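Local coordinates for ParB domain protein nuclease (Sulfolobus solfataricus, PDB 5K5D) that probably takes part in archaeal DNA segregation as a ParB-like partition protein and may act as a nuclease, at residues Glu157-Leu162 and Ala170-Arg175; Ala196-Asn201 and Asp219-Ile224; Thr202-Lys207 and Pro247-Arg252. The protein carries 4 engineered substitutions. All coordinates share one frame; numbering follows the deposited sequence.

Contact 1 (Glu157-Leu162 and Ala170-Arg175); sequences EEFVTL and ALEYER
A beta-hairpin that runs straight into a helix sets the scene: strand 159-161 pairs antiparallel with strand 167-169, and helix 170-180 starts at the very next residue, so that Glu158, at the entry to the first strand, faces the first turn of the helix. The evidence for the join is a single weak hydrogen bond. Ala170 N donates to Glu158 O over 3.3 Å, with an N-H...O angle of 142°, and the CA atoms of the same two residues, 6.2 Å apart, are the closest pair between the segments. One helix-start amide is thus engaged by the hairpin backbone, and the bond adds to the Val160-Ile168 backbone pairing that holds the strands together.

The second touch is between side chains. Phe159 reaches Glu172 through one corner of its ring, CE2 standing 4.0 Å from Glu172 OE1, while ring and carboxylate planes are turned 81° against each other. This is a van der Waals approach; the polar partner of Glu172 OE1 is the backbone N of Ser169. Glu172 keeps CG anti to its own carbonyl carbon (chi1 -50°), and this carries the carboxylate back toward the N-terminal end, where that amide can be met. The bond is the Glu half of a capping box; on the other side Ser169 OG makes a weak bond with Leu171 N, so the full box is not claimed. The nearby helix N terminus would probably favour the charged carboxylate.

Only 139 Å² is buried in all, which agrees with a light contact. Outside it, helix 189-201 packs on Glu158 through Asn201, and Tyr173 OH is hydrogen-bonded to Asp121 of helix 109-128. Within the helix, Glu174 N reaches Ala170 O at 3.0 Å, closing the first full turn.

Contact 2 (Ala196-Asn201 and Asp219-Ile224); sequences AILRIN and DQAFRI
Leu198 lies against one corner of the Phe222 ring: its CD2 is 3.8 Å from Phe222 CD1, approaching obliquely, whereas its CG meets the same CD1 at the edge, in the ring plane, at 4.0 Å. The other methyl diverges, and Leu198 CD1 packs on Ala221 CB at 4.2 Å, so the isobutyl fork spans two consecutive residues of the facing helix. With CG of Phe222 anti to the backbone N (chi1 -173°), the ring swings toward helix 189-201 although its CB does not point there. Ile197 adds a looser touch, CB against the ring edge at Phe222 CE1, 4.4 Å away.

An alanine in place of Leu198 removes CG and both methyls, and is likely to open a gap beside Ala221 and leave the Phe222 ring freer to shift.

No hydrogen bond crosses the interface. Asn201 instead turns back on its own helix: ND2 donates to Ile197 O over 2.9 Å, in the carbonyl plane and on a lone pair, an acceptor that also takes the backbone Asn201 N. Tyr225 touches Ile197, Leu198 and Asn201 from the following turn of helix 218-230.

The axes of segments 196-201 and 219-224 pass 10.7 Å apart at a signed crossing angle of 56°, a steep crossing, and the apolar side chains between them are typical of helix-helix packing.

Contact 3 (Thr202-Lys207 and Pro247-Arg252); sequences TPWLLK and PLITTR
The indole of Trp204 has Leu205 CB on one face, 3.9 Å above the plane and displaced toward the rim, while its edge receives Ile249 from the other segment. There, near the ring plane, Ile249 CD1 stands 4.0 Å from Trp204 CZ3, on the six-membered ring, and the two side chains cross at about a right angle. The same methyl also meets Leu205, whose CD2 is 4.1 Å away. A single delta carbon therefore makes both contacts across these segments, one with an aromatic edge and one with an aliphatic branch. No hydrogen bond joins the segments, and the 85 Å² buried is contributed by Trp204, Leu205 and Ile249.

Torsions explain how these groups converge. Trp204 holds CG between the backbone N and the carbonyl carbon (chi1 58°), a placement that sends the indole out across the helix axis, its six-membered ring toward Ile249. Ile249 has CG1 anti to its carbonyl carbon and an extended chi2 of 176°, which pushes CD1 well out from helix 242-250; this long reach suits a separation of 8.9 Å between the CA atoms of Leu205 and Ile249.

The elements brought together are the first turn of helix 203-210 and the C-terminal part of helix 242-250, both in the all-helical C-terminal region, the second helix belonging to the Ssol_1539-like second domain. Helix 218-230 joins the same apolar cluster, with Ala221 against Leu205 and Ile224 against Ile249, and Leu237 of helix 234-238 touches the indole.

Thr202 stands at the junction, ending helix 189-201 and occupying the N-cap position of the next helix. Its O accepts from two backbone amides, Leu205 N at 2.9 Å and Leu206 N at 3.2 Å, which fix the opening turn that bears Trp204 and Leu205.

How the contacts relate
From the N terminus, contact 1 comes first and closes a short loop, the hairpin turn and second strand between 157-162 and 170-175. It is complete before contact 2 opens. Contacts 2 and 3 cross: 196-201, 202-207, 219-224 and 247-252 alternate along the chain, so helix 203-210 lies inside the loop closed by contact 2 and also begins the longer one closed by contact 3. Their centres are about 10 Å apart, and Ala221 CB meets Leu205 CD1 at 3.5 Å. Contact 1 meets contact 2 through Tyr173 against Arg199 and contact 3 where Val160 CG2 lies 4.2 Å from Pro203 CG, linking the hairpin to helices 189-201, 203-210 and 218-230.

Contact 1 (Glu157-Leu162 and Ala170-Arg175)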
# COMPACT_ATOMS: atom_id res chain seq x y z
N GLU B 157 0.61 7.75 -21.56
CA GLU B 157 -0.30 7.18 -22.55
C GLU B 157 -1.15 6.07 -21.94
O GLU B 157 -2.32 5.90 -22.27
CB GLU B 157 0.46 6.62 -23.75
CG GLU B 157 1.36 7.61 -24.47
CD GLU B 157 0.58 8.69 -25.19
OE1 GLU B 157 1.21 9.47 -25.95
OE2 GLU B 157 -0.65 8.77 -25.01
N GLU B 158 -0.53 5.29 -21.05
CA GLU B 158 -1.22 4.17 -20.43
C GLU B 158 -2.02 4.62 -19.22
O GLU B 158 -1.59 5.50 -18.47
CB GLU B 158 -0.24 3.07 -20.03
CG GLU B 158 0.58 2.52 -21.18
CD GLU B 158 1.86 3.30 -21.41
OE1 GLU B 158 2.34 3.33 -22.56
OE2 GLU B 158 2.38 3.88 -20.43
N PHE B 159 -3.19 4.02 -19.03
CA PHE B 159 -4.09 4.42 -17.96
C PHE B 159 -4.70 3.19 -17.29
O PHE B 159 -4.74 2.11 -17.87
CB PHE B 159 -5.20 5.32 -18.51
CG PHE B 159 -4.71 6.65 -19.02
CD1 PHE B 159 -4.15 6.76 -20.28
CD2 PHE B 159 -4.80 7.78 -18.23
CE1 PHE B 159 -3.70 7.99 -20.75
CE2 PHE B 159 -4.35 9.01 -18.69
CZ PHE B 159 -3.80 9.11 -19.96
N VAL B 160 -5.17 3.37 -16.07
CA VAL B 160 -5.92 2.34 -15.38
C VAL B 160 -7.19 2.95 -14.81
O VAL B 160 -7.25 4.15 -14.54
CB VAL B 160 -5.09 1.68 -14.26
CG1 VAL B 160 -4.82 2.67 -13.14
CG2 VAL B 160 -5.79 0.43 -13.73
N THR B 161 -8.22 2.12 -14.65
CA THR B 161 -9.50 2.59 -14.15
C THR B 161 -9.86 1.92 -12.83
O THR B 161 -10.14 0.72 -12.79
CB THR B 161 -10.63 2.34 -15.17
OG1 THR B 161 -10.33 3.03 -16.39
CG2 THR B 161 -11.97 2.83 -14.62
N LEU B 162 -9.84 2.70 -11.76
CA LEU B 162 -10.13 2.18 -10.43
C LEU B 162 -11.61 1.85 -10.30
O LEU B 162 -12.40 2.14 -11.20
CB LEU B 162 -9.70 3.19 -9.36
CG LEU B 162 -8.31 3.79 -9.56
CD1 LEU B 162 -8.01 4.83 -8.48
CD2 LEU B 162 -7.23 2.71 -9.58
N ALA B 170 0.22 6.16 -15.76
CA ALA B 170 1.37 5.70 -15.00
C ALA B 170 2.18 6.88 -14.49
O ALA B 170 2.84 6.80 -13.45
CB ALA B 170 2.24 4.79 -15.85
N LEU B 171 2.14 7.98 -15.24
CA LEU B 171 2.93 9.15 -14.89
C LEU B 171 2.34 9.85 -13.67
O LEU B 171 3.03 10.11 -12.69
CB LEU B 171 3.01 10.12 -16.06
CG LEU B 171 3.93 11.32 -15.85
CD1 LEU B 171 5.36 10.85 -15.56
CD2 LEU B 171 3.89 12.23 -17.06
N GLU B 172 1.04 10.15 -13.74
CA GLU B 172 0.36 10.83 -12.65
C GLU B 172 0.48 10.00 -11.38
O GLU B 172 0.81 10.53 -10.31
CB GLU B 172 -1.11 11.07 -13.00
CG GLU B 172 -1.31 11.71 -14.36
CD GLU B 172 -2.77 11.74 -14.79
OE1 GLU B 172 -3.29 10.68 -15.22
OE2 GLU B 172 -3.41 12.81 -14.70
N TYR B 173 0.23 8.70 -11.50
CA TYR B 173 0.34 7.78 -10.36
C TYR B 173 1.74 7.80 -9.76
O TYR B 173 1.91 7.81 -8.54
CB TYR B 173 -0.03 6.35 -10.77
CG TYR B 173 -0.30 5.43 -9.60
CD1 TYR B 173 0.70 4.61 -9.09
CD2 TYR B 173 -1.55 5.39 -9.00
CE1 TYR B 173 0.46 3.77 -8.01
CE2 TYR B 173 -1.80 4.55 -7.93
CZ TYR B 173 -0.80 3.75 -7.44
OH TYR B 173 -1.06 2.92 -6.37
N GLU B 174 2.75 7.81 -10.62
CA GLU B 174 4.13 7.84 -10.16
C GLU B 174 4.46 9.14 -9.44
O GLU B 174 5.17 9.14 -8.44
CB GLU B 174 5.10 7.65 -11.34
CG GLU B 174 6.56 7.67 -10.94
CD GLU B 174 7.48 7.60 -12.14
OE1 GLU B 174 8.47 8.37 -12.18
OE2 GLU B 174 7.22 6.78 -13.04
N ARG B 175 3.93 10.25 -9.94
CA ARG B 175 4.18 11.55 -9.33
C ARG B 175 3.55 11.58 -7.95
O ARG B 175 4.08 12.17 -7.01
CB ARG B 175 3.64 12.68 -10.20
CG ARG B 175 2.34 13.30 -9.68
CD ARG B 175 1.84 14.40 -10.61
NE ARG B 175 1.74 13.95 -11.99
CZ ARG B 175 0.80 14.35 -12.85
NH1 ARG B 175 -0.13 15.21 -12.46
NH2 ARG B 175 0.79 13.89 -14.09

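Contact 2 (Ala196-Asn201 and Asp219-Ile224)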
# COMPACT_ATOMS: atom_id res chain seq x y z
N ALA B 196 4.76 1.85 -10.35
CA ALA B 196 3.79 2.67 -11.07
C ALA B 196 3.43 2.07 -12.42
O ALA B 196 2.26 2.01 -12.80
CB ALA B 196 4.31 4.09 -11.23
N ILE B 197 4.45 1.62 -13.15
CA ILE B 197 4.23 0.99 -14.46
C ILE B 197 3.43 -0.30 -14.33
O ILE B 197 2.53 -0.56 -15.13
CB ILE B 197 5.56 0.71 -15.17
CG1 ILE B 197 6.27 2.02 -15.49
CG2 ILE B 197 5.32 -0.10 -16.44
CD1 ILE B 197 7.57 1.85 -16.24
N LEU B 198 3.76 -1.11 -13.34
CA LEU B 198 3.03 -2.35 -13.12
C LEU B 198 1.61 -2.05 -12.69
O LEU B 198 0.66 -2.70 -13.14
CB LEU B 198 3.72 -3.22 -12.07
CG LEU B 198 5.15 -3.69 -12.35
CD1 LEU B 198 5.63 -4.62 -11.25
CD2 LEU B 198 5.26 -4.37 -13.71
N ARG B 199 1.45 -1.06 -11.82
CA ARG B 199 0.14 -0.75 -11.26
C ARG B 199 -0.85 -0.35 -12.34
O ARG B 199 -2.04 -0.67 -12.26
CB ARG B 199 0.26 0.35 -10.21
CG ARG B 199 -0.86 0.35 -9.18
CD ARG B 199 -2.05 1.14 -9.66
NE ARG B 199 -3.22 0.89 -8.83
CZ ARG B 199 -4.22 0.09 -9.18
NH1 ARG B 199 -4.18 -0.54 -10.35
NH2 ARG B 199 -5.25 -0.08 -8.37
N ILE B 200 -0.35 0.33 -13.37
CA ILE B 200 -1.20 0.85 -14.43
C ILE B 200 -1.30 -0.10 -15.62
O ILE B 200 -2.40 -0.33 -16.15
CB ILE B 200 -0.71 2.23 -14.91
CG1 ILE B 200 -1.35 3.33 -14.07
CG2 ILE B 200 -1.02 2.44 -16.39
CD1 ILE B 200 -1.08 3.21 -12.58
N ASN B 201 -0.17 -0.67 -16.03
CA ASN B 201 -0.16 -1.54 -17.20
C ASN B 201 -0.59 -2.97 -16.89
O ASN B 201 -1.26 -3.61 -17.70
CB ASN B 201 1.23 -1.53 -17.86
CG ASN B 201 1.55 -0.20 -18.52
OD1 ASN B 201 1.25 0.01 -19.69
ND2 ASN B 201 2.16 0.70 -17.77
N ASP B 219 10.94 -6.26 -7.81
CA ASP B 219 11.97 -6.22 -8.84
C ASP B 219 11.93 -7.49 -9.68
O ASP B 219 12.25 -7.47 -10.87
CB ASP B 219 13.33 -6.03 -8.18
CG ASP B 219 13.30 -4.95 -7.11
OD1 ASP B 219 13.52 -3.77 -7.44
OD2 ASP B 219 13.04 -5.29 -5.93
N GLN B 220 11.50 -8.58 -9.05
CA GLN B 220 11.34 -9.85 -9.74
C GLN B 220 10.09 -9.82 -10.62
O GLN B 220 10.10 -10.35 -11.73
CB GLN B 220 11.22 -10.98 -8.71
CG GLN B 220 11.49 -12.35 -9.27
CD GLN B 220 12.90 -12.48 -9.82
OE1 GLN B 220 13.88 -12.35 -9.08
NE2 GLN B 220 13.01 -12.73 -11.12
N ALA B 221 9.03 -9.20 -10.12
CA ALA B 221 7.78 -9.09 -10.88
C ALA B 221 7.99 -8.21 -12.10
O ALA B 221 7.43 -8.47 -13.16
CB ALA B 221 6.69 -8.51 -10.00
N PHE B 222 8.81 -7.17 -11.95
CA PHE B 222 9.06 -6.23 -13.03
C PHE B 222 9.93 -6.84 -14.12
O PHE B 222 9.78 -6.52 -15.30
CB PHE B 222 9.70 -4.95 -12.48
CG PHE B 222 9.84 -3.87 -13.51
CD1 PHE B 222 8.79 -3.02 -13.78
CD2 PHE B 222 11.03 -3.72 -14.20
CE1 PHE B 222 8.91 -2.03 -14.73
CE2 PHE B 222 11.16 -2.73 -15.15
CZ PHE B 222 10.10 -1.88 -15.41
N ARG B 223 10.85 -7.72 -13.73
CA ARG B 223 11.65 -8.45 -14.70
C ARG B 223 10.73 -9.30 -15.58
O ARG B 223 10.92 -9.39 -16.79
CB ARG B 223 12.68 -9.35 -14.01
CG ARG B 223 13.89 -8.61 -13.45
CD ARG B 223 14.86 -9.58 -12.81
NE ARG B 223 15.35 -10.58 -13.77
CZ ARG B 223 15.90 -11.74 -13.43
NH1 ARG B 223 16.03 -12.06 -12.15
NH2 ARG B 223 16.31 -12.58 -14.36
N ILE B 224 9.74 -9.92 -14.95
CA ILE B 224 8.75 -10.72 -15.66
C ILE B 224 7.98 -9.86 -16.65
O ILE B 224 7.73 -10.28 -17.78
CB ILE B 224 7.75 -11.37 -14.69
CG1 ILE B 224 8.44 -12.49 -13.90
CG2 ILE B 224 6.55 -11.91 -15.45
CD1 ILE B 224 7.53 -13.17 -12.90

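Contact 3 (Thr202-Lys207 and Pro247-Arg252)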
# COMPACT_ATOMS: atom_id res chain seq x y z
N THR B 202 -0.22 -3.46 -15.71
CA THR B 202 -0.43 -4.86 -15.38
C THR B 202 -0.82 -5.08 -13.91
O THR B 202 -0.06 -5.66 -13.13
CB THR B 202 0.83 -5.68 -15.73
OG1 THR B 202 0.59 -7.07 -15.50
CG2 THR B 202 2.03 -5.22 -14.90
N PRO B 203 -2.02 -4.62 -13.52
CA PRO B 203 -2.54 -4.72 -12.15
C PRO B 203 -2.55 -6.15 -11.62
O PRO B 203 -2.20 -6.39 -10.46
CB PRO B 203 -3.98 -4.21 -12.29
CG PRO B 203 -3.97 -3.36 -13.51
CD PRO B 203 -2.98 -3.98 -14.44
N TRP B 204 -2.96 -7.10 -12.47
CA TRP B 204 -3.02 -8.51 -12.11
C TRP B 204 -1.64 -9.03 -11.72
O TRP B 204 -1.52 -9.99 -10.96
CB TRP B 204 -3.54 -9.33 -13.29
CG TRP B 204 -2.69 -9.16 -14.51
CD1 TRP B 204 -2.79 -8.19 -15.46
CD2 TRP B 204 -1.58 -9.99 -14.91
NE1 TRP B 204 -1.83 -8.36 -16.42
CE2 TRP B 204 -1.07 -9.46 -16.11
CE3 TRP B 204 -0.99 -11.13 -14.37
CZ2 TRP B 204 0.01 -10.02 -16.78
CZ3 TRP B 204 0.08 -11.69 -15.03
CH2 TRP B 204 0.57 -11.14 -16.22
N LEU B 205 -0.61 -8.39 -12.26
CA LEU B 205 0.76 -8.80 -11.98
C LEU B 205 1.25 -8.19 -10.66
O LEU B 205 1.97 -8.83 -9.90
CB LEU B 205 1.68 -8.39 -13.13
CG LEU B 205 3.09 -8.97 -13.20
CD1 LEU B 205 4.04 -8.23 -12.28
CD2 LEU B 205 3.08 -10.47 -12.89
N LEU B 206 0.84 -6.95 -10.40
CA LEU B 206 1.21 -6.28 -9.16
C LEU B 206 0.63 -7.01 -7.96
O LEU B 206 1.27 -7.12 -6.92
CB LEU B 206 0.74 -4.82 -9.17
CG LEU B 206 1.69 -3.76 -8.59
CD1 LEU B 206 0.92 -2.51 -8.21
CD2 LEU B 206 2.48 -4.29 -7.39
N LYS B 207 -0.59 -7.52 -8.12
CA LYS B 207 -1.29 -8.22 -7.05
C LYS B 207 -0.46 -9.36 -6.45
O LYS B 207 -0.64 -9.72 -5.29
CB LYS B 207 -2.64 -8.78 -7.53
CG LYS B 207 -3.77 -7.76 -7.60
CD LYS B 207 -5.12 -8.47 -7.74
CE LYS B 207 -6.28 -7.50 -7.90
NZ LYS B 207 -6.24 -6.80 -9.21
N PRO B 247 1.67 -20.81 -10.39
CA PRO B 247 2.95 -21.50 -10.16
C PRO B 247 4.08 -20.92 -11.01
O PRO B 247 5.23 -20.87 -10.57
CB PRO B 247 2.65 -22.94 -10.58
CG PRO B 247 1.52 -22.84 -11.53
CD PRO B 247 0.69 -21.69 -11.06
N LEU B 248 3.73 -20.47 -12.21
CA LEU B 248 4.71 -19.90 -13.13
C LEU B 248 5.31 -18.60 -12.59
O LEU B 248 6.40 -18.20 -12.98
CB LEU B 248 4.06 -19.64 -14.48
CG LEU B 248 4.98 -19.61 -15.70
CD1 LEU B 248 5.50 -21.02 -15.99
CD2 LEU B 248 4.24 -19.06 -16.91
N ILE B 249 4.58 -17.93 -11.70
CA ILE B 249 4.98 -16.60 -11.24
C ILE B 249 5.40 -16.56 -9.78
O ILE B 249 6.39 -15.92 -9.43
CB ILE B 249 3.85 -15.57 -11.46
CG1 ILE B 249 3.58 -15.39 -12.96
CG2 ILE B 249 4.20 -14.24 -10.82
CD1 ILE B 249 2.41 -14.48 -13.26
N THR B 250 4.65 -17.25 -8.93
CA THR B 250 4.87 -17.18 -7.49
C THR B 250 6.01 -18.08 -7.05
O THR B 250 6.40 -18.08 -5.88
CB THR B 250 3.62 -17.57 -6.73
OG1 THR B 250 3.39 -18.97 -6.88
CG2 THR B 250 2.43 -16.79 -7.26
N THR B 251 6.54 -18.85 -7.99
CA THR B 251 7.63 -19.75 -7.69
C THR B 251 8.88 -19.38 -8.46
O THR B 251 8.80 -18.88 -9.59
CB THR B 251 7.24 -21.21 -7.99
OG1 THR B 251 6.09 -21.58 -7.21
CG2 THR B 251 8.39 -22.15 -7.64
N ARG B 252 10.04 -19.61 -7.85
CA ARG B 252 11.31 -19.41 -8.53
C ARG B 252 11.44 -20.39 -9.70
O ARG B 252 11.96 -20.04 -10.75
CB ARG B 252 12.47 -19.61 -7.55
CG ARG B 252 13.84 -19.43 -8.19
CD ARG B 252 14.97 -19.71 -7.21
NE ARG B 252 16.27 -19.50 -7.83
CZ ARG B 252 16.91 -20.42 -8.55
NH1 ARG B 252 18.09 -20.14 -9.08
NH2 ARG B 252 16.36 -21.61 -8.74